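Local coordinates for protein condensin complex subunit 3 (Schizosaccharomyces pombe, PDB 5OQR) that serves as a regulatory subunit of the condensin complex, which is required to convert interphase chromatin into mitotic-like condensed chromosomes, at residues 282-285 and 286-289; 503-506 and 507-510; 625-628 and 629-633; 772-775 and 776-780. One frame throughout, in Å; residues are numbered along the deposited sequence.

Contact 1 of 4, residues 282-285 and 286-289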
loop_
_atom_site.group_PDB
_atom_site.type_symbol
_atom_site.label_atom_id
_atom_site.label_comp_id
_atom_site.label_asym_id
_atom_site.label_seq_id
_atom_site.Cartn_x
_atom_site.Cartn_y
_atom_site.Cartn_z
ATOM N N ILE A 282 -7.428 8.173 16.252
ATOM C CA ILE A 282 -8.028 9.290 16.976
ATOM C C ILE A 282 -8.374 10.413 16.010
ATOM O O ILE A 282 -9.480 10.964 16.040
ATOM C CB ILE A 282 -7.082 9.772 18.092
ATOM C CG1 ILE A 282 -6.924 8.685 19.157
ATOM C CG2 ILE A 282 -7.605 11.060 18.733
ATOM C CD1 ILE A 282 -5.817 8.956 20.157
ATOM N N LYS A 283 -7.430 10.774 15.142
ATOM C CA LYS A 283 -7.672 11.858 14.198
ATOM C C LYS A 283 -8.845 11.538 13.281
ATOM O O LYS A 283 -9.687 12.402 13.019
ATOM C CB LYS A 283 -6.410 12.130 13.382
ATOM C CG LYS A 283 -5.237 12.589 14.223
ATOM C CD LYS A 283 -4.086 13.078 13.373
ATOM C CE LYS A 283 -3.016 13.725 14.230
ATOM N NZ LYS A 283 -1.911 14.302 13.425
ATOM N N LYS A 284 -8.920 10.302 12.791
ATOM C CA LYS A 284 -10.011 9.934 11.897
ATOM C C LYS A 284 -11.342 9.883 12.638
ATOM O O LYS A 284 -12.378 10.265 12.085
ATOM C CB LYS A 284 -9.713 8.590 11.230
ATOM C CG LYS A 284 -8.640 8.646 10.154
ATOM C CD LYS A 284 -8.984 9.669 9.083
ATOM C CE LYS A 284 -8.276 9.376 7.772
ATOM N NZ LYS A 284 -6.819 9.666 7.835
ATOM N N PHE A 285 -11.337 9.412 13.883
ATOM C CA PHE A 285 -12.563 9.422 14.672
ATOM C C PHE A 285 -13.141 10.829 14.766
ATOM O O PHE A 285 -14.353 11.022 14.618
ATOM C CB PHE A 285 -12.294 8.862 16.068
ATOM C CG PHE A 285 -13.461 8.988 17.006
ATOM C CD1 PHE A 285 -13.588 10.093 17.829
ATOM C CD2 PHE A 285 -14.432 8.004 17.063
ATOM C CE1 PHE A 285 -14.658 10.217 18.689
ATOM C CE2 PHE A 285 -15.508 8.120 17.922
ATOM C CZ PHE A 285 -15.621 9.229 18.737
ATOM N N PHE A 286 -12.291 11.824 15.008
ATOM C CA PHE A 286 -12.762 13.193 15.163
ATOM C C PHE A 286 -12.978 13.904 13.836
ATOM O O PHE A 286 -13.595 14.972 13.823
ATOM C CB PHE A 286 -11.782 13.989 16.027
ATOM C CG PHE A 286 -11.844 13.634 17.482
ATOM C CD1 PHE A 286 -13.001 13.846 18.206
ATOM C CD2 PHE A 286 -10.750 13.089 18.125
ATOM C CE1 PHE A 286 -13.069 13.519 19.544
ATOM C CE2 PHE A 286 -10.810 12.761 19.464
ATOM C CZ PHE A 286 -11.973 12.977 20.173
ATOM N N ASP A 287 -12.483 13.351 12.729
ATOM C CA ASP A 287 -12.917 13.831 11.422
ATOM C C ASP A 287 -14.357 13.419 11.157
ATOM O O ASP A 287 -15.126 14.174 10.553
ATOM C CB ASP A 287 -11.993 13.298 10.327
ATOM C CG ASP A 287 -10.697 14.082 10.217
ATOM O OD1 ASP A 287 -10.696 15.289 10.536
ATOM O OD2 ASP A 287 -9.677 13.492 9.801
ATOM N N VAL A 288 -14.741 12.229 11.617
ATOM C CA VAL A 288 -16.114 11.762 11.469
ATOM C C VAL A 288 -17.017 12.398 12.518
ATOM O O VAL A 288 -18.160 12.766 12.227
ATOM C CB VAL A 288 -16.152 10.225 11.552
ATOM C CG1 VAL A 288 -17.577 9.713 11.411
ATOM C CG2 VAL A 288 -15.257 9.609 10.490
ATOM N N ARG A 289 -16.528 12.531 13.746
ATOM C CA ARG A 289 -17.323 13.002 14.878
ATOM C C ARG A 289 -16.710 14.300 15.401
ATOM O O ARG A 289 -16.179 14.344 16.514
ATOM C CB ARG A 289 -17.385 11.931 15.985
ATOM C CG ARG A 289 -17.682 10.510 15.504
ATOM C CD ARG A 289 -19.161 10.279 15.253
ATOM N NE ARG A 289 -19.966 10.512 16.450
ATOM C CZ ARG A 289 -20.222 9.599 17.381
ATOM N NH1 ARG A 289 -19.743 8.368 17.277
ATOM N NH2 ARG A 289 -20.966 9.920 18.428
#

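Contact 2 of 4, residues 503-506 and 507-510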
loop_
_atom_site.group_PDB
_atom_site.type_symbol
_atom_site.label_atom_id
_atom_site.label_comp_id
_atom_site.label_asym_id
_atom_site.label_seq_id
_atom_site.Cartn_x
_atom_site.Cartn_y
_atom_site.Cartn_z
ATOM N N ARG A 503 32.624 1.859 19.989
ATOM C CA ARG A 503 33.184 2.178 18.680
ATOM C C ARG A 503 32.084 2.474 17.669
ATOM O O ARG A 503 32.183 3.433 16.896
ATOM C CB ARG A 503 34.053 1.022 18.196
ATOM C CG ARG A 503 34.914 1.349 16.997
ATOM C CD ARG A 503 35.307 0.082 16.273
ATOM N NE ARG A 503 35.658 -0.982 17.210
ATOM C CZ ARG A 503 35.689 -2.274 16.902
ATOM N NH1 ARG A 503 35.384 -2.681 15.676
ATOM N NH2 ARG A 503 36.020 -3.166 17.826
ATOM N N GLU A 504 31.033 1.655 17.652
ATOM C CA GLU A 504 29.928 1.896 16.734
ATOM C C GLU A 504 29.247 3.224 17.032
ATOM O O GLU A 504 28.918 3.981 16.114
ATOM C CB GLU A 504 28.924 0.746 16.809
ATOM C CG GLU A 504 29.466 -0.569 16.281
ATOM C CD GLU A 504 28.457 -1.699 16.367
ATOM O OE1 GLU A 504 27.371 -1.488 16.948
ATOM O OE2 GLU A 504 28.751 -2.797 15.852
ATOM N N LYS A 505 29.031 3.527 18.313
ATOM C CA LYS A 505 28.403 4.791 18.676
ATOM C C LYS A 505 29.315 5.967 18.351
ATOM O O LYS A 505 28.842 7.031 17.938
ATOM C CB LYS A 505 28.036 4.779 20.159
ATOM C CG LYS A 505 27.382 6.058 20.658
ATOM C CD LYS A 505 25.982 6.262 20.095
ATOM C CE LYS A 505 24.993 5.249 20.642
ATOM N NZ LYS A 505 24.939 5.257 22.132
ATOM N N GLY A 506 30.626 5.792 18.524
ATOM C CA GLY A 506 31.549 6.866 18.202
ATOM C C GLY A 506 31.559 7.199 16.724
ATOM O O GLY A 506 31.701 8.362 16.340
ATOM N N LEU A 507 31.411 6.182 15.872
ATOM C CA LEU A 507 31.403 6.427 14.434
ATOM C C LEU A 507 30.149 7.177 14.007
ATOM O O LEU A 507 30.219 8.082 13.171
ATOM C CB LEU A 507 31.525 5.107 13.674
ATOM C CG LEU A 507 32.950 4.568 13.535
ATOM C CD1 LEU A 507 32.927 3.131 13.071
ATOM C CD2 LEU A 507 33.755 5.419 12.570
ATOM N N GLU A 508 28.992 6.812 14.562
ATOM C CA GLU A 508 27.774 7.562 14.280
ATOM C C GLU A 508 27.926 9.021 14.690
ATOM O O GLU A 508 27.436 9.921 14.000
ATOM C CB GLU A 508 26.586 6.926 14.996
ATOM C CG GLU A 508 26.357 5.466 14.646
ATOM C CD GLU A 508 25.224 4.850 15.441
ATOM O OE1 GLU A 508 24.050 5.138 15.129
ATOM O OE2 GLU A 508 25.509 4.086 16.389
ATOM N N CYS A 509 28.604 9.275 15.812
ATOM C CA CYS A 509 28.855 10.649 16.230
ATOM C C CYS A 509 29.814 11.345 15.275
ATOM O O CYS A 509 29.610 12.509 14.918
ATOM C CB CYS A 509 29.417 10.677 17.653
ATOM S SG CYS A 509 28.247 10.244 18.945
ATOM N N LEU A 510 30.872 10.648 14.860
ATOM C CA LEU A 510 31.816 11.228 13.912
ATOM C C LEU A 510 31.129 11.581 12.600
ATOM O O LEU A 510 31.422 12.619 11.997
ATOM C CB LEU A 510 32.969 10.256 13.676
ATOM C CG LEU A 510 33.994 10.640 12.609
ATOM C CD1 LEU A 510 34.524 12.042 12.823
ATOM C CD2 LEU A 510 35.130 9.644 12.610
#

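Contact 3 of 4, residues 625-628 and 629-633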
loop_
_atom_site.group_PDB
_atom_site.type_symbol
_atom_site.label_atom_id
_atom_site.label_comp_id
_atom_site.label_asym_id
_atom_site.label_seq_id
_atom_site.Cartn_x
_atom_site.Cartn_y
_atom_site.Cartn_z
ATOM N N GLN A 625 10.008 -1.875 -2.146
ATOM C CA GLN A 625 9.152 -0.787 -1.701
ATOM C C GLN A 625 9.784 0.570 -1.964
ATOM O O GLN A 625 9.086 1.521 -2.332
ATOM C CB GLN A 625 8.864 -0.950 -0.214
ATOM C CG GLN A 625 7.398 -0.755 0.139
ATOM C CD GLN A 625 6.827 -1.745 1.150
ATOM O OE1 GLN A 625 5.743 -1.514 1.658
ATOM N NE2 GLN A 625 7.524 -2.844 1.432
ATOM N N VAL A 626 11.095 0.683 -1.754
ATOM C CA VAL A 626 11.766 1.958 -1.977
ATOM C C VAL A 626 11.903 2.219 -3.470
ATOM O O VAL A 626 11.656 3.334 -3.945
ATOM C CB VAL A 626 13.132 1.986 -1.257
ATOM C CG1 VAL A 626 13.010 1.441 0.160
ATOM C CG2 VAL A 626 14.199 1.211 -2.023
ATOM N N LEU A 627 12.277 1.191 -4.237
ATOM C CA LEU A 627 12.359 1.346 -5.682
ATOM C C LEU A 627 10.976 1.369 -6.312
ATOM O O LEU A 627 10.791 1.974 -7.374
ATOM C CB LEU A 627 13.208 0.227 -6.282
ATOM C CG LEU A 627 14.660 0.164 -5.802
ATOM C CD1 LEU A 627 15.415 -0.900 -6.570
ATOM C CD2 LEU A 627 15.361 1.512 -5.932
ATOM N N GLY A 628 9.995 0.729 -5.672
ATOM C CA GLY A 628 8.622 0.885 -6.112
ATOM C C GLY A 628 8.166 2.328 -6.077
ATOM O O GLY A 628 7.282 2.723 -6.839
ATOM N N TYR A 629 8.763 3.131 -5.199
ATOM C CA TYR A 629 8.451 4.551 -5.112
ATOM C C TYR A 629 9.404 5.409 -5.931
ATOM O O TYR A 629 9.001 6.460 -6.438
ATOM C CB TYR A 629 8.489 5.008 -3.649
ATOM C CG TYR A 629 8.387 6.507 -3.482
ATOM C CD1 TYR A 629 9.512 7.274 -3.221
ATOM C CD2 TYR A 629 7.170 7.154 -3.606
ATOM C CE1 TYR A 629 9.426 8.642 -3.080
ATOM C CE2 TYR A 629 7.071 8.521 -3.466
ATOM C CZ TYR A 629 8.202 9.261 -3.204
ATOM O OH TYR A 629 8.102 10.627 -3.065
ATOM N N PHE A 630 10.656 4.976 -6.082
ATOM C CA PHE A 630 11.659 5.804 -6.743
ATOM C C PHE A 630 11.428 5.873 -8.249
ATOM O O PHE A 630 11.413 6.962 -8.833
ATOM C CB PHE A 630 13.055 5.265 -6.435
ATOM C CG PHE A 630 14.073 5.569 -7.495
ATOM C CD1 PHE A 630 14.330 4.658 -8.505
ATOM C CD2 PHE A 630 14.773 6.762 -7.483
ATOM C CE1 PHE A 630 15.261 4.932 -9.483
ATOM C CE2 PHE A 630 15.707 7.041 -8.458
ATOM C CZ PHE A 630 15.950 6.125 -9.459
ATOM N N PHE A 631 11.255 4.720 -8.898
ATOM C CA PHE A 631 11.174 4.707 -10.358
ATOM C C PHE A 631 10.085 5.628 -10.890
ATOM O O PHE A 631 10.371 6.423 -11.801
ATOM C CB PHE A 631 10.986 3.269 -10.855
ATOM C CG PHE A 631 12.248 2.451 -10.841
ATOM C CD1 PHE A 631 13.359 2.857 -11.557
ATOM C CD2 PHE A 631 12.320 1.274 -10.121
ATOM C CE1 PHE A 631 14.520 2.112 -11.546
ATOM C CE2 PHE A 631 13.479 0.523 -10.106
ATOM C CZ PHE A 631 14.580 0.944 -10.821
ATOM N N PRO A 632 8.850 5.598 -10.388
ATOM C CA PRO A 632 7.860 6.570 -10.880
ATOM C C PRO A 632 8.253 8.012 -10.608
ATOM O O PRO A 632 8.048 8.879 -11.465
ATOM C CB PRO A 632 6.581 6.176 -10.126
ATOM C CG PRO A 632 6.799 4.777 -9.698
ATOM C CD PRO A 632 8.257 4.646 -9.437
ATOM N N VAL A 633 8.812 8.293 -9.430
ATOM C CA VAL A 633 9.204 9.659 -9.089
ATOM C C VAL A 633 10.317 10.133 -10.012
ATOM O O VAL A 633 10.297 11.263 -10.514
ATOM C CB VAL A 633 9.625 9.734 -7.609
ATOM C CG1 VAL A 633 10.411 11.012 -7.312
ATOM C CG2 VAL A 633 8.406 9.660 -6.721
#

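Contact 4 of 4, residues 772-775 and 776-780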
loop_
_atom_site.group_PDB
_atom_site.type_symbol
_atom_site.label_atom_id
_atom_site.label_comp_id
_atom_site.label_asym_id
_atom_site.label_seq_id
_atom_site.Cartn_x
_atom_site.Cartn_y
_atom_site.Cartn_z
ATOM N N ILE A 772 5.232 -7.282 -37.610
ATOM C CA ILE A 772 5.440 -6.139 -36.728
ATOM C C ILE A 772 6.366 -5.126 -37.386
ATOM O O ILE A 772 6.107 -3.917 -37.354
ATOM C CB ILE A 772 5.992 -6.607 -35.369
ATOM C CG1 ILE A 772 4.992 -7.533 -34.675
ATOM C CG2 ILE A 772 6.297 -5.412 -34.467
ATOM C CD1 ILE A 772 5.587 -8.313 -33.525
ATOM N N LEU A 773 7.456 -5.597 -37.991
ATOM C CA LEU A 773 8.385 -4.686 -38.649
ATOM C C LEU A 773 7.727 -3.974 -39.821
ATOM O O LEU A 773 7.944 -2.777 -40.030
ATOM C CB LEU A 773 9.625 -5.449 -39.110
ATOM C CG LEU A 773 10.549 -5.955 -38.002
ATOM C CD1 LEU A 773 11.650 -6.817 -38.586
ATOM C CD2 LEU A 773 11.145 -4.796 -37.216
ATOM N N ALA A 774 6.913 -4.693 -40.597
ATOM C CA ALA A 774 6.241 -4.072 -41.733
ATOM C C ALA A 774 5.228 -3.033 -41.272
ATOM O O ALA A 774 5.147 -1.940 -41.841
ATOM C CB ALA A 774 5.560 -5.140 -42.585
ATOM N N LYS A 775 4.447 -3.356 -40.244
ATOM C CA LYS A 775 3.479 -2.398 -39.728
ATOM C C LYS A 775 4.168 -1.181 -39.128
ATOM O O LYS A 775 3.649 -0.064 -39.225
ATOM C CB LYS A 775 2.588 -3.076 -38.693
ATOM C CG LYS A 775 1.233 -2.416 -38.507
ATOM C CD LYS A 775 0.349 -3.223 -37.568
ATOM C CE LYS A 775 -0.072 -4.552 -38.186
ATOM N NZ LYS A 775 0.239 -5.703 -37.294
ATOM N N PHE A 776 5.333 -1.376 -38.507
ATOM C CA PHE A 776 6.089 -0.254 -37.968
ATOM C C PHE A 776 6.687 0.590 -39.087
ATOM O O PHE A 776 6.642 1.824 -39.034
ATOM C CB PHE A 776 7.186 -0.774 -37.039
ATOM C CG PHE A 776 7.823 0.288 -36.197
ATOM C CD1 PHE A 776 7.276 0.640 -34.977
ATOM C CD2 PHE A 776 8.970 0.932 -36.620
ATOM C CE1 PHE A 776 7.857 1.615 -34.197
ATOM C CE2 PHE A 776 9.558 1.908 -35.845
ATOM C CZ PHE A 776 9.002 2.250 -34.631
ATOM N N GLU A 777 7.245 -0.060 -40.110
ATOM C CA GLU A 777 7.847 0.675 -41.217
ATOM C C GLU A 777 6.809 1.512 -41.952
ATOM O O GLU A 777 7.101 2.628 -42.393
ATOM C CB GLU A 777 8.529 -0.300 -42.174
ATOM C CG GLU A 777 9.426 0.362 -43.192
ATOM C CD GLU A 777 10.233 -0.644 -43.987
ATOM O OE1 GLU A 777 10.922 -0.236 -44.944
ATOM O OE2 GLU A 777 10.177 -1.845 -43.649
ATOM N N ARG A 778 5.589 0.991 -42.093
ATOM C CA ARG A 778 4.539 1.749 -42.763
ATOM C C ARG A 778 4.011 2.875 -41.885
ATOM O O ARG A 778 3.616 3.925 -42.402
ATOM C CB ARG A 778 3.403 0.818 -43.181
ATOM C CG ARG A 778 3.696 0.027 -44.444
ATOM C CD ARG A 778 2.455 -0.673 -44.959
ATOM N NE ARG A 778 2.009 -1.733 -44.059
ATOM C CZ ARG A 778 2.361 -3.010 -44.161
ATOM N NH1 ARG A 778 3.173 -3.412 -45.130
ATOM N NH2 ARG A 778 1.896 -3.893 -43.288
ATOM N N MET A 779 3.993 2.681 -40.566
ATOM C CA MET A 779 3.628 3.771 -39.669
ATOM C C MET A 779 4.573 4.954 -39.840
ATOM O O MET A 779 4.131 6.107 -39.896
ATOM C CB MET A 779 3.631 3.273 -38.224
ATOM C CG MET A 779 3.475 4.366 -37.171
ATOM S SD MET A 779 5.029 5.126 -36.650
ATOM C CE MET A 779 5.833 3.750 -35.839
ATOM N N LEU A 780 5.876 4.689 -39.933
ATOM C CA LEU A 780 6.838 5.765 -40.147
ATOM C C LEU A 780 6.530 6.528 -41.429
ATOM O O LEU A 780 6.506 7.763 -41.441
ATOM C CB LEU A 780 8.256 5.195 -40.184
ATOM C CG LEU A 780 8.755 4.563 -38.884
ATOM C CD1 LEU A 780 10.050 3.805 -39.117
ATOM C CD2 LEU A 780 8.948 5.626 -37.817
#

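Contact 1 of 4, residues 282-285 and 286-289
F285 and F286, neighbours in sequence, meet as a T-shaped (edge-to-face) pair: the edge of the F285 ring points at the face of F286, with the centroids 5.0 Å apart and the planes at 84°. F285 CD1 stands over the centre of the F286 ring. The first torsions differ: F285 CG is anti to the backbone N (chi1 173°), F286 CG beside it, and together they place the F285 edge at the F286 face. One turn back, I282 runs alongside F286 and lays its CG2 3.7 Å from F286 CE2. A serine in place of F286 would probably leave the F285 edge without its aromatic face and take away the ring beside I282 CG2. Helix 275-288 belongs to an alpha-solenoid of HEAT repeats and ends here, R289 being the first residue to leave helical geometry. R289 N nevertheless still bonds to F285 O at 2.8 Å, and R289 CG sits over one face of the F285 ring in a CH-pi contact, 4.2 Å from its centroid. The guanidinium runs on to the carbonyl of A251. Farther out, K283 forms a salt bridge with E319, I282 packs on L313 of helix 308-324, and F286 reaches L262.

Contact 2 of 4, residues 503-506 and 507-510
L507 folds its side chain back over the carbonyl of R503, the residue one turn earlier, while its own N-H bonds to that same oxygen: L507 N to R503 O is 3.0 Å. With CG anti to the carbonyl carbon (chi1 -82°), the isobutyl branch lies beside the backbone N and brings L507 CG to 3.6 Å from R503 O. Donor and hydrocarbon both lie near the one acceptor. G506, the residue just before L507, touches the following turn through its backbone alone; G506 O receives L510 N at 2.8 Å, with an angle of 157° at the hydrogen. These bonds are regular helix bonds, and the stretch belongs to helix 500-514 in the seventh HEAT repeat, where the chain is built of helices packed layer on layer. L507 meets C531 and L539 of the two helices that follow, while its carbonyl oxygen accepts hydrogen bonds from S511 OG and Y528 OH. K505 faces a different neighbour. Its chain leaves with CG anti to the backbone N (chi1 179°) and then bends at each later torsion, so that its middle passes E508 at a distance: K505 CD is 4.3 Å from E508 OE2. The two opposite charges do not pair, since K505 NZ stays 5.9 Å from E508 OE2; the ammonium is instead hydrogen-bonded to S464 of helix 457-471, and the aliphatic part of K505 rests on L460 and L463. E508 reaches back as well, its CG 3.3 Å from E504 O, the acceptor of its own N-H, and its side chain also touches Q467.

Contact 3 of 4, residues 625-628 and 629-633
The F631 ring comes to lie against L627, one turn earlier, because F631 CG stands anti to the carbonyl carbon (chi1 -77°) and tucks in beside the backbone N. F631 CE2 thereby rests 3.8 Å from L627 CB. In F630, CG is instead anti to the backbone N (chi1 153°), which sets that ring alongside L627, pointing the same way, with F630 CD1 4.2 Å from L627 CD2. One leucine thus serves two rings. Beneath them the helix bond from F631 N to L627 O, 3.2 Å long, is nearly straight at 173°. The next bond is missing: P632 has no N-H to offer, and its CD lies 3.4 Å from G628 O where a donor would otherwise sit, so the helix is kinked. Replacing F631 with an alanine would probably leave L627 CB without its aromatic partner and open a gap beside W682, whose ring stacks on F631, and Y612. Within helix 621-635 these apolar groups face inward: L627 and F631 pack on helix 601-613, through L608 and I609 respectively, and F630 reaches A591 and L594 of helix 580-597. V626 and Y629, by contrast, touch side chains of another protein's chain, so this helix packs against both its own solenoid and a binding partner.

Contact 4 of 4, residues 772-775 and 776-780
F776 and I772 are joined by a helix bond of 2.9 Å from F776 N to I772 O, on the side of helix 767-785 that faces the rest of the protein. Here packing is close. F776 sends its ring off the helix with CG anti to the backbone N (chi1 -167°), and the CE methyl of M779, one turn later, lies over one face of that ring, toward its rim. L773, whose oxygen takes E777 N at 2.8 Å, also turns to this buried side. The other side of the helix is looser. R778, exposed, bends back so that its guanidinium lies above A774 O, with the oxygen under its centre, 3.8 Å from the plane; the carbonyl oxygen faces the flat of the guanidinium, while the hydrogen bond to A774 O comes from R778 N at 3.0 Å. A774 CB, on the same side of the plane as A774 O, is 3.9 Å from R778 NH1. K775 is likewise exposed, and the charged ends stay apart, K775 NZ 6.5 Å from R778 NH2. Such a two-faced helix is characteristic of an alpha-solenoid: L773 and F776 pack on F715 and L734, from helices 706-717 and 725-736 of the ninth HEAT repeat, while E777 touches helix 745-759.

From the N terminus onward, the four contacts follow one another in series; none nests within or crosses another, and none closes a loop, since each joins successive turns of a single helix. Their meaning lies in what each helix then packs upon. Contact 1 ties helix 275-288 to helices 240-257 and 308-324. Contact 2, its centre about 43 Å from that of contact 1, joins helices 457-471 and 518-534. Contact 3, in the same C-terminal condensin-family region, meets helices 580-597 and 601-613; its centre lies about 31 Å from those of both earlier contacts, as the solenoid bends back. Contact 4, across the chain's centre from contact 1, meets helices 706-717, 725-736 and 745-759.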